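Local coordinates for venom allergen-like (VAL) 4 protein (Schistosoma mansoni, PDB 4P27) that binds lipids as a probably secreted SCP/TAPS (CAP superfamily) protein that lacks the prototypical CAP motifs, at residues G7-A10 against I11-H15; C25-P28 against G29-P32; A46-A49 against K50-A53; D90-E93 against E94-N97. One frame throughout, in Å; residues are numbered along the deposited sequence.

Contact 1 of 4, residues G7-A10 against I11-H15; sequences GQRA and IYNFH
Arg9 reaches along the helix surface toward Asn13 and Tyr12, one turn further on. Its chain leaves CB with CG anti to the backbone N (chi1 170°), which sends it toward the Asn13 amide, whose OD1 it meets. CG lies 3.6 Å from Asn13 OD1, and CD comes slightly closer to the same oxygen, so the aliphatic part of the arginine rests against the amide in van der Waals contact. Bends at chi2 and chi3 then turn the guanidinium beside the tyrosine. There NH1 sits at the edge of the Tyr12 ring, 3.7 Å from CD2, with the guanidinium and ring planes 53° apart; this is an edge contact and not a stack. A water modelled between NH1 and Asn13 ND2 would accept from both ends, though its short distances leave its exact place doubtful.

Beneath them run the regular backbone bonds of the helix, among them Ile11 N to Gly7 O and Tyr12 N to Gln8 O, each 2.9 Å. On another face, His15 ND1 donates to Ile11 O at 2.9 Å, the oxygen lying in the ring plane and already accepting from His15 N. His15 NE2 bonds to Tyr140 OH, which fixes the rotation of the imidazole from both ends. Tyr12 OH, in turn, bonds to Leu39 O.

Ile11 packs between helix 84-93, through Ile84 and Met88, and the sheet, through Cys125 and Cys138. The arrangement is that of an amphipathic helix laid on the sheet of the CAP alpha-beta-alpha sandwich.

Contact 2 of 4, residues C25-P28 against G29-P32; sequences CRIP and GQPP
Ile27 and Gln30 meet through both backbone and side chain where the chain reverses direction. The direct hydrogen bond runs from Gln30 N to Ile27 O, 3.2 Å long with an N-H...O angle of 149°. It spans Pro28 and Gly29, the two central residues of the turn. The proline ring holds Pro28 at a phi of -57°, while Gly29 takes up a positive phi of 74°, a conformation that a residue without CB adopts readily.

A water adds a second bridge on the inner side of the bend: it accepts from Ile27 N at 3.1 Å and reaches Gln30 O in a weak bond of 3.4 Å.

The apolar contacts fall at two levels. Near the turn, the CG2 branch of Ile27 lies 3.6 Å from Gln30 CG, methyl against methylene, while a bend at chi2 carries the glutamine amide off to other partners, with NE2 donating to Tyr98 O. At the open end, Cys25 SG rests on the Pro32 ring, 3.7 Å from CG and almost as near to CB. That sulfur is also joined to Cys158 in a disulfide, so the mouth of the bend is tied covalently to a residue close to the C terminus.

Farther out, Ile27 packs on Val22 of helix 6-22 and on Tyr112 of helix 110-115. At the centre is a type II beta turn from Ile27 to Gln30, with Pro-Gly at its corners, in the loop between helix 6-22 and strand 40-41.

Contact 3 of 4, residues A46-A49 against K50-A53; sequences ANKA and KQQA
Residues 46-53, from Ala46 bonded to Lys50 through to Ala49 bonded to Ala53, make up most of amphipathic helix 43-54, which packs against strand 133-141 in the CAP fold. Four successive i to i+4 bonds carry the turn; the shortest, 2.8 Å, runs from Ala53 N to Ala49 O, and Gln51 N to Asn47 O, at 173°, is nearly straight. Small residues make the buried side: the methyls of Ala49 and Ala53 both touch Val137, and Ala49 also meets Asn139.

Gln52 stands beside them: a chi1 of -179° sets CG opposite the backbone N, and the extended chain carries the amide clear of the helix. There it is held by protein partners, including Gln76 OE1, which accepts from its NE2.

The outer side is looser. Lys48 is bent at chi2 and chi3, so that its methylenes pass across the Gln51 side chain, while its NZ goes on to a weak hydrogen bond with Asn64 O. Lys50 CB leans on Ala46 O at 3.4 Å before its chain turns away. Gln51, one turn after Asn47, lays its own chain back over that residue's carbonyl, with CG 3.4 Å from Asn47 O.

Contact 4 of 4, residues D90-E93 against E94-N97; sequences DWLE and EYKN
Tyr95 and Leu92 make the close-fitting side of this contact. The tyrosine CG stands between the backbone N and the carbonyl carbon (chi1 76°), a crowded position that swings the ring back over the preceding turn. Leu92 O then lies at the ring edge, near its plane and 3.1 Å from CD2, while the leucine CD1 methyl packs on the same carbon at 4.0 Å. Glu94 is pressed as closely on another side: its CG sits 3.4 Å from Trp91 O and also approaches Asp90 O. From there an extended chain takes the buried carboxylate to the start of helix 110-115, where OE1 accepts from Tyr112 N and OE2 from Asn111 ND2; the N-terminal end of that helix would probably favour a negative charge, while nearby Asp108 would work against it.

Here helix 84-93 gives way to a 3-10 turn. The change of pitch is marked by i to i+3 bonds: Glu94 N to Trp91 O is weak, at 3.4 Å, whereas Lys96 N to Glu93 O is firmer, at 3.0 Å.

Toward solvent the fit relaxes. Glu93 and Lys96 run side by side, and their ends form only a long salt bridge, OE1 to NZ at 3.8 Å. Glu93 OE1 also hovers 4.0 Å from Tyr95 CE2, the carboxylate plane turned 63° from the ring. Nearer the backbone, the methylenes of the exposed Lys96 side chain, from CB to CD, lie along Glu93 O.

The four contacts follow one another along the chain, and none nests within or crosses another. Contact 1 is a length of helix 6-22; contact 2 closes the tight turn in the loop beyond it; contact 3 belongs to helix 43-54, and contact 4 ends helix 84-93. In space, contact 4 joins two of the others: Phe14 packs on Leu92 and His15 on Trp91, while Ile27 and Pro28 of contact 2 lie against Tyr95. Gln8 brushes Ala46 and Lys50, linking contact 1 lightly to contact 3. Contacts 2 and 3, their centres about 32 Å apart, lie on opposite sides of the chain's centre.

Contact 1 of 4, residues G7-A10 against I11-H15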
loop_
_atom_site.group_PDB
_atom_site.type_symbol
_atom_site.label_atom_id
_atom_site.label_comp_id
_atom_site.label_asym_id
_atom_site.label_seq_id
_atom_site.Cartn_x
_atom_site.Cartn_y
_atom_site.Cartn_z
ATOM N N GLY A 7 -14.446 2.419 6.352
ATOM C CA GLY A 7 -13.416 2.602 5.300
ATOM C C GLY A 7 -12.130 1.842 5.687
ATOM O O GLY A 7 -11.574 1.179 4.851
ATOM N N GLN A 8 -11.736 1.915 6.951
ATOM C CA GLN A 8 -10.488 1.373 7.389
ATOM C C GLN A 8 -10.543 -0.112 7.148
ATOM O O GLN A 8 -9.592 -0.702 6.606
ATOM C CB GLN A 8 -10.259 1.734 8.835
ATOM C CG GLN A 8 -9.796 3.212 9.037
ATOM C CD GLN A 8 -9.605 3.552 10.511
ATOM O OE1 GLN A 8 -10.234 2.937 11.395
ATOM N NE2 GLN A 8 -8.683 4.470 10.797
ATOM N N ARG A 9 -11.684 -0.729 7.484
ATOM C CA ARG A 9 -11.794 -2.155 7.368
ATOM C C ARG A 9 -11.724 -2.588 5.899
ATOM O O ARG A 9 -11.017 -3.509 5.538
ATOM C CB ARG A 9 -13.055 -2.725 8.079
ATOM C CG ARG A 9 -13.331 -4.211 7.758
ATOM C CD ARG A 9 -12.357 -5.188 8.432
ATOM N NE ARG A 9 -12.252 -4.890 9.872
ATOM C CZ ARG A 9 -11.377 -5.406 10.749
ATOM N NH1 ARG A 9 -10.459 -6.280 10.370
ATOM N NH2 ARG A 9 -11.412 -4.997 12.022
ATOM N N ALA A 10 -12.438 -1.879 5.039
ATOM C CA ALA A 10 -12.366 -2.130 3.647
ATOM C C ALA A 10 -10.886 -1.997 3.097
ATOM O O ALA A 10 -10.464 -2.793 2.236
ATOM C CB ALA A 10 -13.307 -1.124 2.950
ATOM N N ILE A 11 -10.147 -0.965 3.543
ATOM C CA ILE A 11 -8.809 -0.723 2.978
ATOM C C ILE A 11 -7.930 -1.917 3.476
ATOM O O ILE A 11 -7.233 -2.488 2.733
ATOM C CB ILE A 11 -8.268 0.596 3.480
ATOM C CG1 ILE A 11 -8.997 1.753 2.757
ATOM C CG2 ILE A 11 -6.718 0.671 3.253
ATOM C CD1 ILE A 11 -8.850 3.076 3.508
ATOM N N TYR A 12 -8.042 -2.290 4.742
ATOM C CA TYR A 12 -7.302 -3.426 5.339
ATOM C C TYR A 12 -7.560 -4.730 4.619
ATOM O O TYR A 12 -6.597 -5.440 4.180
ATOM C CB TYR A 12 -7.670 -3.539 6.845
ATOM C CG TYR A 12 -6.821 -4.499 7.654
ATOM C CD1 TYR A 12 -5.440 -4.731 7.322
ATOM C CD2 TYR A 12 -7.361 -5.172 8.745
ATOM C CE1 TYR A 12 -4.661 -5.578 8.089
ATOM C CE2 TYR A 12 -6.583 -6.091 9.518
ATOM C CZ TYR A 12 -5.245 -6.288 9.174
ATOM O OH TYR A 12 -4.462 -7.161 9.907
ATOM N N ASN A 13 -8.843 -5.026 4.370
ATOM C CA ASN A 13 -9.141 -6.298 3.665
ATOM C C ASN A 13 -8.686 -6.289 2.207
ATOM O O ASN A 13 -8.379 -7.327 1.625
ATOM C CB ASN A 13 -10.664 -6.578 3.655
ATOM C CG ASN A 13 -11.239 -6.946 5.042
ATOM O OD1 ASN A 13 -12.428 -6.715 5.271
ATOM N ND2 ASN A 13 -10.421 -7.418 5.965
ATOM N N PHE A 14 -8.801 -5.153 1.553
ATOM C CA PHE A 14 -8.359 -5.070 0.161
ATOM C C PHE A 14 -6.822 -5.380 0.127
ATOM O O PHE A 14 -6.364 -6.123 -0.721
ATOM C CB PHE A 14 -8.627 -3.641 -0.376
ATOM C CG PHE A 14 -8.373 -3.529 -1.862
ATOM C CD1 PHE A 14 -7.071 -3.303 -2.355
ATOM C CD2 PHE A 14 -9.409 -3.631 -2.777
ATOM C CE1 PHE A 14 -6.834 -3.252 -3.705
ATOM C CE2 PHE A 14 -9.185 -3.531 -4.163
ATOM C CZ PHE A 14 -7.899 -3.353 -4.627
ATOM N N HIS A 15 -6.061 -4.829 1.082
ATOM C CA HIS A 15 -4.611 -5.148 1.126
ATOM C C HIS A 15 -4.327 -6.624 1.433
ATOM O O HIS A 15 -3.523 -7.260 0.754
ATOM C CB HIS A 15 -3.905 -4.305 2.201
ATOM C CG HIS A 15 -3.613 -2.919 1.768
ATOM N ND1 HIS A 15 -4.561 -1.919 1.816
ATOM C CD2 HIS A 15 -2.446 -2.318 1.388
ATOM C CE1 HIS A 15 -4.013 -0.773 1.419
ATOM N NE2 HIS A 15 -2.724 -0.975 1.191
HETATM O O HOH W 1 -10.242 -7.733 8.453
#

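Contact 2 of 4, residues C25-P28 against G29-P32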
loop_
_atom_site.group_PDB
_atom_site.type_symbol
_atom_site.label_atom_id
_atom_site.label_comp_id
_atom_site.label_asym_id
_atom_site.label_seq_id
_atom_site.Cartn_x
_atom_site.Cartn_y
_atom_site.Cartn_z
ATOM N N CYS A 25 -0.867 -16.422 -7.892
ATOM C CA CYS A 25 -0.920 -16.232 -9.345
ATOM C C CYS A 25 -2.119 -15.465 -9.808
ATOM O O CYS A 25 -2.525 -15.593 -10.951
ATOM C CB CYS A 25 -0.876 -17.564 -10.113
ATOM S SG CYS A 25 0.662 -18.457 -9.944
ATOM N N ARG A 26 -2.685 -14.648 -8.937
ATOM C CA ARG A 26 -3.946 -14.054 -9.242
ATOM C C ARG A 26 -3.723 -12.596 -9.545
ATOM O O ARG A 26 -4.681 -11.889 -9.798
ATOM C CB ARG A 26 -4.976 -14.253 -8.100
ATOM C CG ARG A 26 -5.602 -15.672 -8.000
ATOM C CD ARG A 26 -6.703 -15.726 -6.889
ATOM N NE ARG A 26 -6.436 -16.726 -5.817
ATOM C CZ ARG A 26 -6.296 -16.474 -4.503
ATOM N NH1 ARG A 26 -6.368 -15.238 -4.025
ATOM N NH2 ARG A 26 -6.051 -17.466 -3.645
ATOM N N ILE A 27 -2.478 -12.122 -9.576
ATOM C CA ILE A 27 -2.244 -10.772 -10.206
ATOM C C ILE A 27 -1.729 -10.978 -11.600
ATOM O O ILE A 27 -0.622 -11.527 -11.726
ATOM C CB ILE A 27 -1.142 -9.957 -9.462
ATOM C CG1 ILE A 27 -1.363 -10.047 -7.938
ATOM C CG2 ILE A 27 -1.000 -8.541 -10.031
ATOM C CD1 ILE A 27 -2.491 -9.215 -7.425
ATOM N N PRO A 28 -2.480 -10.542 -12.633
ATOM C CA PRO A 28 -2.129 -10.876 -14.029
ATOM C C PRO A 28 -0.708 -10.416 -14.390
ATOM O O PRO A 28 -0.323 -9.261 -14.126
ATOM C CB PRO A 28 -3.166 -10.053 -14.857
ATOM C CG PRO A 28 -4.416 -10.141 -13.973
ATOM C CD PRO A 28 -3.835 -9.931 -12.551
ATOM N N GLY A 29 0.037 -11.324 -15.009
ATOM C CA GLY A 29 1.341 -10.998 -15.622
ATOM C C GLY A 29 2.396 -10.802 -14.531
ATOM O O GLY A 29 3.468 -10.329 -14.803
ATOM N N GLN A 30 2.110 -11.132 -13.278
ATOM C CA GLN A 30 3.155 -10.863 -12.243
ATOM C C GLN A 30 3.565 -12.205 -11.701
ATOM O O GLN A 30 2.686 -12.959 -11.395
ATOM C CB GLN A 30 2.580 -9.989 -11.071
ATOM C CG GLN A 30 2.337 -8.499 -11.396
ATOM C CD GLN A 30 3.574 -7.810 -11.950
ATOM O OE1 GLN A 30 4.697 -8.147 -11.609
ATOM N NE2 GLN A 30 3.360 -6.799 -12.782
ATOM N N PRO A 31 4.879 -12.478 -11.486
ATOM C CA PRO A 31 5.230 -13.777 -10.884
ATOM C C PRO A 31 4.642 -13.927 -9.485
ATOM O O PRO A 31 4.486 -12.938 -8.794
ATOM C CB PRO A 31 6.763 -13.751 -10.841
ATOM C CG PRO A 31 7.114 -12.289 -10.668
ATOM C CD PRO A 31 6.060 -11.580 -11.554
ATOM N N PRO A 32 4.316 -15.167 -9.063
ATOM C CA PRO A 32 3.731 -15.279 -7.735
ATOM C C PRO A 32 4.793 -15.112 -6.671
ATOM O O PRO A 32 5.925 -15.481 -6.888
ATOM C CB PRO A 32 3.202 -16.769 -7.685
ATOM C CG PRO A 32 4.038 -17.493 -8.695
ATOM C CD PRO A 32 4.203 -16.448 -9.829
HETATM O O HOH W 2 0.332 -13.391 -9.020
#

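Contact 3 of 4, residues A46-A49 against K50-A53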
loop_
_atom_site.group_PDB
_atom_site.type_symbol
_atom_site.label_atom_id
_atom_site.label_comp_id
_atom_site.label_asym_id
_atom_site.label_seq_id
_atom_site.Cartn_x
_atom_site.Cartn_y
_atom_site.Cartn_z
ATOM N N ALA A 46 -2.184 4.424 11.868
ATOM C CA ALA A 46 -3.523 4.824 11.405
ATOM C C ALA A 46 -3.869 6.261 11.865
ATOM O O ALA A 46 -4.309 7.095 11.081
ATOM C CB ALA A 46 -4.587 3.855 11.861
ATOM N N ASN A 47 -3.532 6.575 13.104
ATOM C CA ASN A 47 -3.738 7.909 13.603
ATOM C C ASN A 47 -2.864 8.904 12.940
ATOM O O ASN A 47 -3.313 10.061 12.690
ATOM C CB ASN A 47 -3.497 7.957 15.114
ATOM C CG ASN A 47 -4.521 7.154 15.852
ATOM O OD1 ASN A 47 -5.545 6.745 15.279
ATOM N ND2 ASN A 47 -4.247 6.871 17.126
ATOM N N LYS A 48 -1.605 8.533 12.672
ATOM C CA LYS A 48 -0.731 9.518 12.032
ATOM C C LYS A 48 -1.238 9.762 10.621
ATOM O O LYS A 48 -1.243 10.924 10.139
ATOM C CB LYS A 48 0.722 9.143 12.087
ATOM C CG LYS A 48 1.245 9.387 13.535
ATOM C CD LYS A 48 1.791 10.794 13.794
ATOM C CE LYS A 48 2.734 11.191 12.667
ATOM N NZ LYS A 48 3.274 12.543 12.874
ATOM N N ALA A 49 -1.751 8.680 10.031
ATOM C CA ALA A 49 -2.270 8.718 8.634
ATOM C C ALA A 49 -3.418 9.701 8.634
ATOM O O ALA A 49 -3.565 10.527 7.720
ATOM C CB ALA A 49 -2.763 7.349 8.186
ATOM N N LYS A 50 -4.248 9.585 9.660
ATOM C CA LYS A 50 -5.482 10.403 9.788
ATOM C C LYS A 50 -5.205 11.895 10.060
ATOM O O LYS A 50 -5.796 12.754 9.430
ATOM C CB LYS A 50 -6.334 9.845 10.948
ATOM C CG LYS A 50 -7.765 10.335 10.880
ATOM C CD LYS A 50 -8.705 9.163 10.645
ATOM C CE LYS A 50 -9.099 8.405 11.932
ATOM N NZ LYS A 50 -10.247 9.054 12.623
ATOM N N GLN A 51 -4.269 12.211 10.982
ATOM C CA GLN A 51 -3.847 13.593 11.163
ATOM C C GLN A 51 -3.367 14.187 9.840
ATOM O O GLN A 51 -3.674 15.337 9.550
ATOM C CB GLN A 51 -2.702 13.705 12.225
ATOM C CG GLN A 51 -3.184 13.310 13.640
ATOM C CD GLN A 51 -2.015 13.045 14.581
ATOM O OE1 GLN A 51 -1.753 11.906 14.998
ATOM N NE2 GLN A 51 -1.282 14.097 14.891
ATOM N N GLN A 52 -2.589 13.416 9.056
ATOM C CA GLN A 52 -2.116 13.880 7.753
ATOM C C GLN A 52 -3.356 14.061 6.856
ATOM O O GLN A 52 -3.501 15.092 6.221
ATOM C CB GLN A 52 -1.253 12.852 7.081
ATOM C CG GLN A 52 -0.711 13.305 5.725
ATOM C CD GLN A 52 0.459 12.439 5.259
ATOM O OE1 GLN A 52 1.131 11.825 6.076
ATOM N NE2 GLN A 52 0.724 12.430 3.949
ATOM N N ALA A 53 -4.229 13.069 6.766
ATOM C CA ALA A 53 -5.276 13.203 5.773
ATOM C C ALA A 53 -6.240 14.398 6.124
ATOM O O ALA A 53 -6.832 15.002 5.211
ATOM C CB ALA A 53 -6.111 11.944 5.685
#

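Contact 4 of 4, residues D90-E93 against E94-N97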
loop_
_atom_site.group_PDB
_atom_site.type_symbol
_atom_site.label_atom_id
_atom_site.label_comp_id
_atom_site.label_asym_id
_atom_site.label_seq_id
_atom_site.Cartn_x
_atom_site.Cartn_y
_atom_site.Cartn_z
ATOM N N ASP A 90 -7.077 1.800 -8.123
ATOM C CA ASP A 90 -6.041 2.570 -8.764
ATOM C C ASP A 90 -4.597 2.182 -8.298
ATOM O O ASP A 90 -3.658 2.019 -9.115
ATOM C CB ASP A 90 -6.285 4.033 -8.491
ATOM C CG ASP A 90 -5.248 4.908 -9.116
ATOM O OD1 ASP A 90 -5.084 4.818 -10.327
ATOM O OD2 ASP A 90 -4.581 5.704 -8.429
ATOM N N TRP A 91 -4.402 2.067 -6.987
ATOM C CA TRP A 91 -3.084 1.655 -6.498
ATOM C C TRP A 91 -2.739 0.265 -7.053
ATOM O O TRP A 91 -1.628 0.024 -7.559
ATOM C CB TRP A 91 -3.093 1.580 -4.955
ATOM C CG TRP A 91 -3.155 2.881 -4.270
ATOM C CD1 TRP A 91 -3.096 4.109 -4.820
ATOM C CD2 TRP A 91 -3.314 3.058 -2.853
ATOM N NE1 TRP A 91 -3.228 5.103 -3.807
ATOM C CE2 TRP A 91 -3.342 4.431 -2.594
ATOM C CE3 TRP A 91 -3.397 2.146 -1.754
ATOM C CZ2 TRP A 91 -3.488 4.936 -1.300
ATOM C CZ3 TRP A 91 -3.554 2.666 -0.516
ATOM C CH2 TRP A 91 -3.619 4.029 -0.286
ATOM N N LEU A 92 -3.660 -0.685 -6.914
ATOM C CA LEU A 92 -3.399 -2.061 -7.378
ATOM C C LEU A 92 -2.977 -2.158 -8.874
ATOM O O LEU A 92 -2.014 -2.843 -9.234
ATOM C CB LEU A 92 -4.666 -2.945 -7.086
ATOM C CG LEU A 92 -4.673 -4.317 -7.816
ATOM C CD1 LEU A 92 -3.546 -5.207 -7.311
ATOM C CD2 LEU A 92 -6.022 -5.034 -7.612
ATOM N N GLU A 93 -3.694 -1.461 -9.743
ATOM C CA GLU A 93 -3.582 -1.725 -11.176
ATOM C C GLU A 93 -2.334 -1.096 -11.721
ATOM O O GLU A 93 -2.033 -1.280 -12.886
ATOM C CB GLU A 93 -4.748 -1.131 -11.936
ATOM C CG GLU A 93 -6.027 -1.421 -11.229
ATOM C CD GLU A 93 -6.955 -2.186 -12.071
ATOM O OE1 GLU A 93 -6.731 -3.383 -12.224
ATOM O OE2 GLU A 93 -7.882 -1.558 -12.575
ATOM N N GLU A 94 -1.601 -0.385 -10.884
ATOM C CA GLU A 94 -0.260 -0.070 -11.241
ATOM C C GLU A 94 0.572 -1.287 -11.507
ATOM O O GLU A 94 1.675 -1.131 -12.027
ATOM C CB GLU A 94 0.426 0.711 -10.128
ATOM C CG GLU A 94 -0.191 2.055 -9.882
ATOM C CD GLU A 94 0.606 2.808 -8.847
ATOM O OE1 GLU A 94 1.603 2.272 -8.270
ATOM O OE2 GLU A 94 0.226 3.934 -8.593
ATOM N N TYR A 95 0.092 -2.493 -11.160
ATOM C CA TYR A 95 0.816 -3.686 -11.563
ATOM C C TYR A 95 0.986 -3.803 -13.103
ATOM O O TYR A 95 1.901 -4.484 -13.559
ATOM C CB TYR A 95 0.143 -4.971 -11.006
ATOM C CG TYR A 95 -1.117 -5.421 -11.722
ATOM C CD1 TYR A 95 -1.061 -6.009 -12.998
ATOM C CD2 TYR A 95 -2.364 -5.310 -11.098
ATOM C CE1 TYR A 95 -2.218 -6.466 -13.624
ATOM C CE2 TYR A 95 -3.522 -5.716 -11.723
ATOM C CZ TYR A 95 -3.444 -6.314 -12.976
ATOM O OH TYR A 95 -4.616 -6.748 -13.564
ATOM N N LYS A 96 0.119 -3.135 -13.882
ATOM C CA LYS A 96 0.273 -3.095 -15.343
ATOM C C LYS A 96 1.547 -2.395 -15.782
ATOM O O LYS A 96 1.944 -2.568 -16.901
ATOM C CB LYS A 96 -0.908 -2.424 -15.979
ATOM C CG LYS A 96 -2.135 -3.280 -15.794
ATOM C CD LYS A 96 -3.431 -2.517 -15.942
ATOM C CE LYS A 96 -4.449 -3.597 -16.226
ATOM N NZ LYS A 96 -5.820 -3.205 -15.860
ATOM N N ASN A 97 2.176 -1.610 -14.906
ATOM C CA ASN A 97 3.296 -0.811 -15.286
ATOM C C ASN A 97 4.547 -1.449 -14.816
ATOM O O ASN A 97 5.623 -0.909 -15.060
ATOM C CB ASN A 97 3.218 0.576 -14.655
ATOM C CG ASN A 97 1.918 1.310 -14.976
ATOM O OD1 ASN A 97 1.356 1.164 -16.050
ATOM N ND2 ASN A 97 1.444 2.108 -14.037
#